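Side-chain contacts in decapping and exoribonuclease protein 1 (Kluyveromyces lactis, PDB 4GPS), which removes NAD caps and other caps from the 5' ends of RNAs and degrades RNA as a 5'-3' exoribonuclease, using divalent metal cations: residues 123-127 and 128-132; 240-243 and 244-248; 282-286 and 287-291; 310-313 and 314-318. All blocks are in the same frame, centred on the assembly; numbering follows the deposited sequence.

Interaction 1: 123-127 and 128-132; sequences SKWEN and KAVKD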
loop_
_atom_site.group_PDB
_atom_site.type_symbol
_atom_site.label_atom_id
_atom_site.label_comp_id
_atom_site.label_asym_id
_atom_site.label_seq_id
_atom_site.Cartn_x
_atom_site.Cartn_y
_atom_site.Cartn_z
ATOM N N SER A 123 -16.700 3.567 -20.707
ATOM C CA SER A 123 -16.149 4.914 -20.676
ATOM C C SER A 123 -17.299 5.944 -20.851
ATOM O O SER A 123 -17.089 7.075 -21.288
ATOM C CB SER A 123 -15.064 5.076 -21.758
ATOM O OG SER A 123 -13.870 4.384 -21.403
ATOM N N LYS A 124 -18.516 5.541 -20.496
ATOM C CA LYS A 124 -19.687 6.410 -20.593
ATOM C C LYS A 124 -20.818 5.962 -19.687
ATOM O O LYS A 124 -20.967 4.784 -19.413
ATOM C CB LYS A 124 -20.180 6.493 -22.043
ATOM C CG LYS A 124 -19.627 7.745 -22.721
ATOM C CD LYS A 124 -19.745 7.766 -24.254
ATOM C CE LYS A 124 -19.074 9.040 -24.821
ATOM N NZ LYS A 124 -18.821 8.949 -26.290
ATOM N N TRP A 125 -21.606 6.915 -19.211
ATOM C CA TRP A 125 -22.726 6.596 -18.335
ATOM C C TRP A 125 -23.910 6.029 -19.123
ATOM O O TRP A 125 -24.117 6.407 -20.277
ATOM C CB TRP A 125 -23.181 7.861 -17.596
ATOM C CG TRP A 125 -22.143 8.443 -16.714
ATOM C CD1 TRP A 125 -21.349 9.517 -16.980
ATOM C CD2 TRP A 125 -21.723 7.929 -15.450
ATOM N NE1 TRP A 125 -20.444 9.700 -15.960
ATOM C CE2 TRP A 125 -20.653 8.738 -15.005
ATOM C CE3 TRP A 125 -22.146 6.862 -14.643
ATOM C CZ2 TRP A 125 -19.998 8.511 -13.784
ATOM C CZ3 TRP A 125 -21.493 6.639 -13.423
ATOM C CH2 TRP A 125 -20.431 7.464 -13.013
ATOM N N GLU A 126 -24.682 5.131 -18.514
ATOM C CA GLU A 126 -25.868 4.561 -19.170
ATOM C C GLU A 126 -26.788 5.687 -19.658
ATOM O O GLU A 126 -27.237 5.677 -20.802
ATOM C CB GLU A 126 -26.661 3.700 -18.198
ATOM C CG GLU A 126 -25.931 2.489 -17.699
ATOM C CD GLU A 126 -26.548 1.939 -16.424
ATOM O OE1 GLU A 126 -27.759 1.626 -16.438
ATOM O OE2 GLU A 126 -25.820 1.830 -15.413
ATOM N N ASN A 127 -27.057 6.645 -18.768
ATOM C CA ASN A 127 -27.912 7.802 -19.053
ATOM C C ASN A 127 -27.743 8.929 -18.018
ATOM O O ASN A 127 -27.006 8.778 -17.051
ATOM C CB ASN A 127 -29.369 7.364 -19.077
ATOM C CG ASN A 127 -29.739 6.540 -17.871
ATOM O OD1 ASN A 127 -29.923 5.322 -17.969
ATOM N ND2 ASN A 127 -29.833 7.193 -16.716
ATOM N N LYS A 128 -28.444 10.042 -18.230
ATOM C CA LYS A 128 -28.389 11.198 -17.336
ATOM C C LYS A 128 -28.774 10.876 -15.902
ATOM O O LYS A 128 -28.137 11.359 -14.971
ATOM C CB LYS A 128 -29.306 12.335 -17.829
ATOM C CG LYS A 128 -28.727 13.253 -18.905
ATOM C CD LYS A 128 -27.755 14.295 -18.347
ATOM C CE LYS A 128 -26.287 13.923 -18.599
ATOM N NZ LYS A 128 -25.956 13.715 -20.041
ATOM N N ALA A 129 -29.829 10.087 -15.728
ATOM C CA ALA A 129 -30.286 9.730 -14.394
ATOM C C ALA A 129 -29.172 9.056 -13.590
ATOM O O ALA A 129 -28.921 9.417 -12.445
ATOM C CB ALA A 129 -31.502 8.811 -14.477
ATOM N N VAL A 130 -28.507 8.077 -14.192
ATOM C CA VAL A 130 -27.426 7.371 -13.514
ATOM C C VAL A 130 -26.226 8.304 -13.290
ATOM O O VAL A 130 -25.663 8.341 -12.205
ATOM C CB VAL A 130 -26.981 6.133 -14.324
ATOM C CG1 VAL A 130 -25.677 5.604 -13.786
ATOM C CG2 VAL A 130 -28.068 5.057 -14.266
ATOM N N LYS A 131 -25.847 9.065 -14.310
ATOM C CA LYS A 131 -24.725 9.986 -14.177
ATOM C C LYS A 131 -24.953 11.037 -13.109
ATOM O O LYS A 131 -24.006 11.443 -12.430
ATOM C CB LYS A 131 -24.431 10.709 -15.487
ATOM C CG LYS A 131 -23.551 11.952 -15.304
ATOM C CD LYS A 131 -23.259 12.568 -16.658
ATOM C CE LYS A 131 -22.996 14.055 -16.581
ATOM N NZ LYS A 131 -21.567 14.310 -16.754
ATOM N N ASP A 132 -26.193 11.484 -12.958
ATOM C CA ASP A 132 -26.464 12.509 -11.966
ATOM C C ASP A 132 -26.496 11.968 -10.546
ATOM O O ASP A 132 -26.624 12.749 -9.601
ATOM C CB ASP A 132 -27.759 13.254 -12.285
ATOM C CG ASP A 132 -27.633 14.148 -13.499
ATOM O OD1 ASP A 132 -26.496 14.550 -13.860
ATOM O OD2 ASP A 132 -28.692 14.461 -14.085
#
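K131 lays the start of its side chain over one face of the W125 indole, the two side chains crossing at about a right angle. Its CB stands 3.7 Å from the centroid of the five-membered ring of W125, 23° off the ring normal, a CH-pi contact; farther out, K131 CD reaches W125 CD1 at 3.6 Å. The lysine can run across the ring because its CG is anti to the backbone N (chi1 163°). V130 comes to the six-membered ring at a slant, its CG1 3.8 Å from W125 CE3, while its other methyl, CG2, lies 4.1 Å from OE1 of E126. Beyond the two segments the indole stacks with Y119 and meets the ring of F134. Were an alanine to replace W125, K131 would probably lose the face its aliphatic carbons lie on, and a gap would be likely to open beside V130 and Y119. The backbone closes the turn with a straight bond, K131 N to N127 O, 3.0 Å and 170° at the hydrogen. N127 sits at the N-cap position of helix 128-131, a surface helix start in which residues ahead of the first turn fold back on its side chains.

Interaction 2: 240-243 and 244-248; sequences FALE and DLLIE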
loop_
_atom_site.group_PDB
_atom_site.type_symbol
_atom_site.label_atom_id
_atom_site.label_comp_id
_atom_site.label_asym_id
_atom_site.label_seq_id
_atom_site.Cartn_x
_atom_site.Cartn_y
_atom_site.Cartn_z
ATOM N N PHE A 240 -14.138 8.897 2.574
ATOM C CA PHE A 240 -15.114 7.893 3.008
ATOM C C PHE A 240 -16.409 8.060 2.220
ATOM O O PHE A 240 -17.002 7.066 1.796
ATOM C CB PHE A 240 -15.416 7.996 4.511
ATOM C CG PHE A 240 -14.309 7.472 5.381
ATOM C CD1 PHE A 240 -13.898 6.145 5.278
ATOM C CD2 PHE A 240 -13.639 8.321 6.266
ATOM C CE1 PHE A 240 -12.828 5.666 6.039
ATOM C CE2 PHE A 240 -12.570 7.860 7.033
ATOM C CZ PHE A 240 -12.160 6.531 6.920
ATOM N N ALA A 241 -16.838 9.309 2.019
ATOM C CA ALA A 241 -18.042 9.577 1.249
ATOM C C ALA A 241 -17.895 9.071 -0.195
ATOM O O ALA A 241 -18.837 8.526 -0.763
ATOM C CB ALA A 241 -18.353 11.070 1.250
ATOM N N LEU A 242 -16.719 9.241 -0.792
ATOM C CA LEU A 242 -16.537 8.774 -2.167
ATOM C C LEU A 242 -16.685 7.240 -2.223
ATOM O O LEU A 242 -17.410 6.717 -3.078
ATOM C CB LEU A 242 -15.175 9.223 -2.734
ATOM C CG LEU A 242 -14.840 8.634 -4.112
ATOM C CD1 LEU A 242 -15.829 9.128 -5.171
ATOM C CD2 LEU A 242 -13.455 9.028 -4.491
ATOM N N GLU A 243 -16.019 6.526 -1.312
ATOM C CA GLU A 243 -16.129 5.063 -1.254
ATOM C C GLU A 243 -17.604 4.685 -1.029
ATOM O O GLU A 243 -18.158 3.795 -1.694
ATOM C CB GLU A 243 -15.255 4.522 -0.111
ATOM C CG GLU A 243 -13.754 4.654 -0.431
ATOM C CD GLU A 243 -12.824 4.523 0.765
ATOM O OE1 GLU A 243 -11.597 4.731 0.577
ATOM O OE2 GLU A 243 -13.312 4.213 1.879
ATOM N N ASP A 244 -18.241 5.394 -0.104
ATOM C CA ASP A 244 -19.643 5.159 0.229
ATOM C C ASP A 244 -20.537 5.229 -1.010
ATOM O O ASP A 244 -21.353 4.344 -1.250
ATOM C CB ASP A 244 -20.108 6.195 1.248
ATOM C CG ASP A 244 -21.129 5.637 2.212
ATOM O OD1 ASP A 244 -22.159 5.096 1.745
ATOM O OD2 ASP A 244 -20.900 5.743 3.442
ATOM N N LEU A 245 -20.372 6.295 -1.784
ATOM C CA LEU A 245 -21.121 6.528 -3.019
ATOM C C LEU A 245 -20.866 5.488 -4.155
ATOM O O LEU A 245 -21.783 5.150 -4.894
ATOM C CB LEU A 245 -20.797 7.957 -3.512
ATOM C CG LEU A 245 -21.356 8.452 -4.848
ATOM C CD1 LEU A 245 -22.889 8.661 -4.710
ATOM C CD2 LEU A 245 -20.645 9.760 -5.243
ATOM N N LEU A 246 -19.641 4.961 -4.278
ATOM C CA LEU A 246 -19.313 4.008 -5.360
ATOM C C LEU A 246 -19.534 2.524 -5.039
ATOM O O LEU A 246 -19.654 1.688 -5.931
ATOM C CB LEU A 246 -17.846 4.224 -5.823
ATOM C CG LEU A 246 -17.523 5.670 -6.278
ATOM C CD1 LEU A 246 -16.068 5.845 -6.454
ATOM C CD2 LEU A 246 -18.246 6.030 -7.546
ATOM N N ILE A 247 -19.605 2.204 -3.755
ATOM C CA ILE A 247 -19.741 0.814 -3.316
ATOM C C ILE A 247 -21.151 0.418 -2.831
ATOM O O ILE A 247 -21.768 1.138 -2.042
ATOM C CB ILE A 247 -18.707 0.546 -2.163
ATOM C CG1 ILE A 247 -17.291 0.917 -2.629
ATOM C CG2 ILE A 247 -18.720 -0.893 -1.762
ATOM C CD1 ILE A 247 -16.274 1.076 -1.479
ATOM N N GLU A 248 -21.655 -0.716 -3.314
ATOM C CA GLU A 248 -22.955 -1.222 -2.869
ATOM C C GLU A 248 -22.859 -1.627 -1.402
ATOM O O GLU A 248 -23.531 -1.046 -0.554
ATOM C CB GLU A 248 -23.378 -2.438 -3.691
ATOM C CG GLU A 248 -24.491 -2.137 -4.699
ATOM C CD GLU A 248 -24.877 -3.345 -5.560
ATOM O OE1 GLU A 248 -25.762 -3.173 -6.438
ATOM O OE2 GLU A 248 -24.301 -4.448 -5.359
#
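The carbonyl oxygen of E243 receives two backbone N-H groups at the C-terminal end of helix 233-246: that of I247, just past the helix, at 3.0 Å from N to O, and, weakly, that of L246, whose N lies 3.2 Å from E243 O. The I247 bond is bent at the hydrogen (139°). Further back along the helix the i to i+4 bonds are regular, with D244 N 2.8 Å from F240 O and L245 N 2.9 Å from A241 O. I247 also folds its side chain back over the E243 acceptor: CG1 is 3.1 Å from E243 O, and CD1 reaches E243 CB at 3.8 Å. Its CG1 stands beside the backbone N and anti to the carbonyl carbon (chi1 -55°), which turns the branch toward E243. L242 and L246, one turn apart, meet through their CD1 methyls at 3.5 Å, the side chains slanting across each other. L242 also packs on I294 and S296 of strand 290-297, and L246 on F134, V116 and L341. E243 is one of the residues that bind the divalent metal cation. Its chain, extended beyond CG, carries the carboxylate out from the helix toward D282, another metal-binding residue; the backbone bonds and the I247 contact set only its base. The closeness of these two acids would probably be eased by a bound cation.

Interaction 3: 282-286 and 287-291; sequences DSINT and LTDTY
A chi1 of 177° swings the amide of N285 away from its own N-H and round the turn toward T288 and L287, whereas I284, its CG1 beside the backbone N (chi1 -63°), lies alongside Y291. N285 OD1 accepts a bond from T288 N at 3.2 Å, the donor standing above the carbonyl plane, and a weak one from L287 N at 3.0 Å. Strands 273-285 and 290-297 form a beta hairpin here, with a G1 beta bulge where D289 and T290 both face N285; D289, first in the bulge, has the positive phi (50°) usual there. N285 N gives a nearly straight bond to T290 O (2.9 Å), and N285 O draws weak bonds from T288, D289 and T290. A leucine in place of N285 would probably take the side-chain acceptor from both T288 N and L287 N, leaving the turn freer to shift. Where the turn runs into the second strand, T290 OG1 donates to T288 O at 2.9 Å. I284 CG1 approaches the Y291 ring obliquely, 3.6 Å from CD1, while S283 O lies at the ring's edge, in its plane. Y291 OH is hydrogen-bonded to E88 and Y261, and OD2 of D282, a metal-binding acid, accepts the N-H of I294.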
loop_
_atom_site.group_PDB
_atom_site.type_symbol
_atom_site.label_atom_id
_atom_site.label_comp_id
_atom_site.label_asym_id
_atom_site.label_seq_id
_atom_site.Cartn_x
_atom_site.Cartn_y
_atom_site.Cartn_z
ATOM N N ASP A 282 -11.096 -2.006 -1.034
ATOM C CA ASP A 282 -12.337 -1.262 -0.988
ATOM C C ASP A 282 -13.457 -1.949 -1.711
ATOM O O ASP A 282 -14.603 -1.891 -1.276
ATOM C CB ASP A 282 -12.186 0.113 -1.629
ATOM C CG ASP A 282 -11.163 0.969 -0.957
ATOM O OD1 ASP A 282 -11.000 0.865 0.280
ATOM O OD2 ASP A 282 -10.532 1.755 -1.691
ATOM N N SER A 283 -13.140 -2.615 -2.812
ATOM C CA SER A 283 -14.204 -3.246 -3.566
ATOM C C SER A 283 -13.708 -4.096 -4.686
ATOM O O SER A 283 -12.511 -4.113 -4.993
ATOM C CB SER A 283 -15.073 -2.166 -4.204
ATOM O OG SER A 283 -14.360 -1.514 -5.266
ATOM N N ILE A 284 -14.655 -4.794 -5.309
ATOM C CA ILE A 284 -14.362 -5.608 -6.485
ATOM C C ILE A 284 -15.223 -5.082 -7.617
ATOM O O ILE A 284 -16.377 -4.704 -7.402
ATOM C CB ILE A 284 -14.747 -7.085 -6.364
ATOM C CG1 ILE A 284 -13.955 -7.763 -5.253
ATOM C CG2 ILE A 284 -14.392 -7.797 -7.669
ATOM C CD1 ILE A 284 -14.538 -7.558 -3.874
ATOM N N ASN A 285 -14.637 -5.020 -8.806
ATOM C CA ASN A 285 -15.361 -4.626 -10.004
ATOM C C ASN A 285 -15.945 -5.978 -10.463
ATOM O O ASN A 285 -15.209 -6.854 -10.967
ATOM C CB ASN A 285 -14.396 -4.089 -11.061
ATOM C CG ASN A 285 -15.099 -3.739 -12.347
ATOM O OD1 ASN A 285 -15.980 -4.476 -12.818
ATOM N ND2 ASN A 285 -14.720 -2.614 -12.931
ATOM N N THR A 286 -17.246 -6.171 -10.258
ATOM C CA THR A 286 -17.882 -7.439 -10.619
ATOM C C THR A 286 -17.826 -7.845 -12.113
ATOM O O THR A 286 -17.841 -9.037 -12.443
ATOM C CB THR A 286 -19.313 -7.433 -10.129
ATOM O OG1 THR A 286 -19.915 -6.184 -10.490
ATOM C CG2 THR A 286 -19.354 -7.601 -8.610
ATOM N N LEU A 287 -17.752 -6.870 -13.018
ATOM C CA LEU A 287 -17.652 -7.180 -14.438
ATOM C C LEU A 287 -16.264 -7.733 -14.796
ATOM O O LEU A 287 -16.122 -8.582 -15.681
ATOM C CB LEU A 287 -17.882 -5.932 -15.303
ATOM C CG LEU A 287 -19.184 -5.135 -15.241
ATOM C CD1 LEU A 287 -19.158 -4.073 -16.355
ATOM C CD2 LEU A 287 -20.377 -6.074 -15.405
ATOM N N THR A 288 -15.233 -7.266 -14.105
ATOM C CA THR A 288 -13.886 -7.680 -14.444
ATOM C C THR A 288 -13.233 -8.562 -13.395
ATOM O O THR A 288 -12.096 -9.009 -13.580
ATOM C CB THR A 288 -13.008 -6.414 -14.699
ATOM O OG1 THR A 288 -12.861 -5.672 -13.477
ATOM C CG2 THR A 288 -13.681 -5.477 -15.755
ATOM N N ASP A 289 -13.955 -8.818 -12.307
ATOM C CA ASP A 289 -13.438 -9.628 -11.200
ATOM C C ASP A 289 -12.049 -9.147 -10.761
ATOM O O ASP A 289 -11.118 -9.928 -10.541
ATOM C CB ASP A 289 -13.371 -11.106 -11.577
ATOM C CG ASP A 289 -13.136 -11.980 -10.367
ATOM O OD1 ASP A 289 -13.754 -11.687 -9.317
ATOM O OD2 ASP A 289 -12.347 -12.943 -10.458
ATOM N N THR A 290 -11.939 -7.839 -10.614
ATOM C CA THR A 290 -10.694 -7.202 -10.279
ATOM C C THR A 290 -10.863 -6.266 -9.089
ATOM O O THR A 290 -11.757 -5.412 -9.061
ATOM C CB THR A 290 -10.208 -6.402 -11.522
ATOM O OG1 THR A 290 -9.939 -7.318 -12.600
ATOM C CG2 THR A 290 -8.970 -5.559 -11.203
ATOM N N TYR A 291 -10.021 -6.435 -8.087
ATOM C CA TYR A 291 -10.093 -5.520 -6.961
ATOM C C TYR A 291 -9.925 -4.102 -7.515
ATOM O O TYR A 291 -9.155 -3.881 -8.451
ATOM C CB TYR A 291 -8.974 -5.821 -5.969
ATOM C CG TYR A 291 -9.206 -7.070 -5.183
ATOM C CD1 TYR A 291 -10.428 -7.279 -4.527
ATOM C CD2 TYR A 291 -8.191 -8.021 -5.035
ATOM C CE1 TYR A 291 -10.637 -8.405 -3.732
ATOM C CE2 TYR A 291 -8.382 -9.149 -4.241
ATOM C CZ TYR A 291 -9.601 -9.336 -3.590
ATOM O OH TYR A 291 -9.749 -10.421 -2.772
#

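Interaction 4: 310-313 and 314-318; sequences KLLR and MWIQT
M314 swings its CE methyl back to K310 one turn earlier on helix 305-319, the helix of the beta-alpha-beta unit between strands 290-297 and 325-331. Four backbone bonds span the two segments, the shortest being Q317 N to R313 O at 2.7 Å; W315 N to L311 O, at 2.9 Å, is straighter (165°). The apolar contacts join residues three or four apart. The M314 chain bends at its last torsion (chi3 -84°), bringing CE to 3.5 Å from K310 CG. L312 serves two neighbours: CD1 comes obliquely to the W315 ring, 4.0 Å from CE3, and CG lies 4.1 Å from I316 CD1. L312 and I316 also pack on M190 of helix 182-190, and W315 on I346 and I353 of helix 346-353. Polar ends look outside these segments. R313, extended from CG to NE, makes a salt bridge through NH2 to D187, and its NH1 is hydrogen-bonded to a citrate that probably comes from the crystallisation liquor. Q317, by similarity a substrate-binding residue, lies close to E293 and K295. W315 NE1 is hydrogen-bonded to T79 OG1.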
loop_
_atom_site.group_PDB
_atom_site.type_symbol
_atom_site.label_atom_id
_atom_site.label_comp_id
_atom_site.label_asym_id
_atom_site.label_seq_id
_atom_site.Cartn_x
_atom_site.Cartn_y
_atom_site.Cartn_z
ATOM N N LYS A 310 1.782 11.318 -3.640
ATOM C CA LYS A 310 0.541 10.557 -3.639
ATOM C C LYS A 310 0.482 9.579 -4.829
ATOM O O LYS A 310 0.130 8.411 -4.656
ATOM C CB LYS A 310 -0.670 11.511 -3.641
ATOM C CG LYS A 310 -1.976 10.804 -3.786
ATOM C CD LYS A 310 -3.156 11.765 -3.888
ATOM C CE LYS A 310 -3.463 12.464 -2.578
ATOM N NZ LYS A 310 -4.644 13.364 -2.769
ATOM N N LEU A 311 0.833 10.055 -6.022
ATOM C CA LEU A 311 0.841 9.212 -7.218
ATOM C C LEU A 311 1.836 8.056 -7.038
ATOM O O LEU A 311 1.504 6.903 -7.319
ATOM C CB LEU A 311 1.198 10.037 -8.457
ATOM C CG LEU A 311 0.122 11.069 -8.837
ATOM C CD1 LEU A 311 0.730 12.093 -9.750
ATOM C CD2 LEU A 311 -1.082 10.390 -9.507
ATOM N N LEU A 312 3.034 8.344 -6.528
ATOM C CA LEU A 312 4.013 7.278 -6.327
ATOM C C LEU A 312 3.498 6.265 -5.304
ATOM O O LEU A 312 3.606 5.056 -5.496
ATOM C CB LEU A 312 5.361 7.856 -5.864
ATOM C CG LEU A 312 6.475 6.860 -5.507
ATOM C CD1 LEU A 312 6.850 6.070 -6.780
ATOM C CD2 LEU A 312 7.694 7.588 -4.888
ATOM N N ARG A 313 2.905 6.759 -4.226
ATOM C CA ARG A 313 2.400 5.896 -3.175
ATOM C C ARG A 313 1.308 4.990 -3.733
ATOM O O ARG A 313 1.253 3.797 -3.451
ATOM C CB ARG A 313 1.878 6.769 -2.026
ATOM C CG ARG A 313 2.111 6.180 -0.648
ATOM C CD ARG A 313 1.777 7.148 0.487
ATOM N NE ARG A 313 2.314 6.622 1.744
ATOM C CZ ARG A 313 1.772 5.597 2.373
ATOM N NH1 ARG A 313 0.695 5.043 1.866
ATOM N NH2 ARG A 313 2.333 5.078 3.444
ATOM N N MET A 314 0.470 5.581 -4.568
ATOM C CA MET A 314 -0.656 4.918 -5.223
ATOM C C MET A 314 -0.090 3.755 -6.072
ATOM O O MET A 314 -0.569 2.614 -6.027
ATOM C CB MET A 314 -1.318 5.953 -6.132
ATOM C CG MET A 314 -2.759 5.854 -6.339
ATOM S SD MET A 314 -3.395 7.352 -7.172
ATOM C CE MET A 314 -3.636 8.468 -5.733
ATOM N N TRP A 315 0.916 4.076 -6.873
ATOM C CA TRP A 315 1.558 3.088 -7.695
ATOM C C TRP A 315 2.121 1.967 -6.806
ATOM O O TRP A 315 1.889 0.797 -7.094
ATOM C CB TRP A 315 2.693 3.739 -8.491
ATOM C CG TRP A 315 3.525 2.747 -9.267
ATOM C CD1 TRP A 315 3.201 2.151 -10.467
ATOM C CD2 TRP A 315 4.767 2.178 -8.861
ATOM N NE1 TRP A 315 4.160 1.247 -10.817
ATOM C CE2 TRP A 315 5.138 1.237 -9.854
ATOM C CE3 TRP A 315 5.608 2.359 -7.747
ATOM C CZ2 TRP A 315 6.321 0.482 -9.771
ATOM C CZ3 TRP A 315 6.787 1.602 -7.663
ATOM C CH2 TRP A 315 7.126 0.677 -8.671
ATOM N N ILE A 316 2.864 2.303 -5.742
ATOM C CA ILE A 316 3.432 1.254 -4.882
ATOM C C ILE A 316 2.311 0.431 -4.286
ATOM O O ILE A 316 2.409 -0.787 -4.194
ATOM C CB ILE A 316 4.214 1.817 -3.718
ATOM C CG1 ILE A 316 5.391 2.639 -4.243
ATOM C CG2 ILE A 316 4.686 0.671 -2.808
ATOM C CD1 ILE A 316 5.989 3.531 -3.194
ATOM N N GLN A 317 1.236 1.113 -3.900
ATOM C CA GLN A 317 0.087 0.452 -3.294
ATOM C C GLN A 317 -0.544 -0.635 -4.168
ATOM O O GLN A 317 -0.757 -1.754 -3.710
ATOM C CB GLN A 317 -0.947 1.495 -2.891
ATOM C CG GLN A 317 -2.260 0.944 -2.474
ATOM C CD GLN A 317 -3.334 2.025 -2.358
ATOM O OE1 GLN A 317 -4.517 1.719 -2.237
ATOM N NE2 GLN A 317 -2.924 3.283 -2.390
ATOM N N THR A 318 -0.830 -0.340 -5.424
ATOM C CA THR A 318 -1.436 -1.366 -6.249
ATOM C C THR A 318 -0.400 -2.322 -6.796
ATOM O O THR A 318 -0.675 -3.520 -6.959
ATOM C CB THR A 318 -2.273 -0.781 -7.394
ATOM O OG1 THR A 318 -1.519 0.193 -8.099
ATOM C CG2 THR A 318 -3.549 -0.135 -6.832
#

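Interaction 4 is buried near the middle of the chain, interactions 2 and 3 are partly buried, and interaction 1 lies at the surface, its centre about 29 Å from that of interaction 4. Interactions 2 and 4 both pair helical backbone bonds with leucine packing, but interaction 2 is a helix end with bent and weak bonds, interaction 4 a regular mid-helix turn; interaction 1 relies on an aromatic ring against a helix start, interaction 3 on an asparagine holding a hairpin turn. Interactions 2 and 3 touch: I247 CD1 packs 3.4 Å from D282 O, and each supplies one metal-binding acid. Strand 290-297 leads from interaction 3 to the helix of interaction 4, whose Q317 approaches the same metal site.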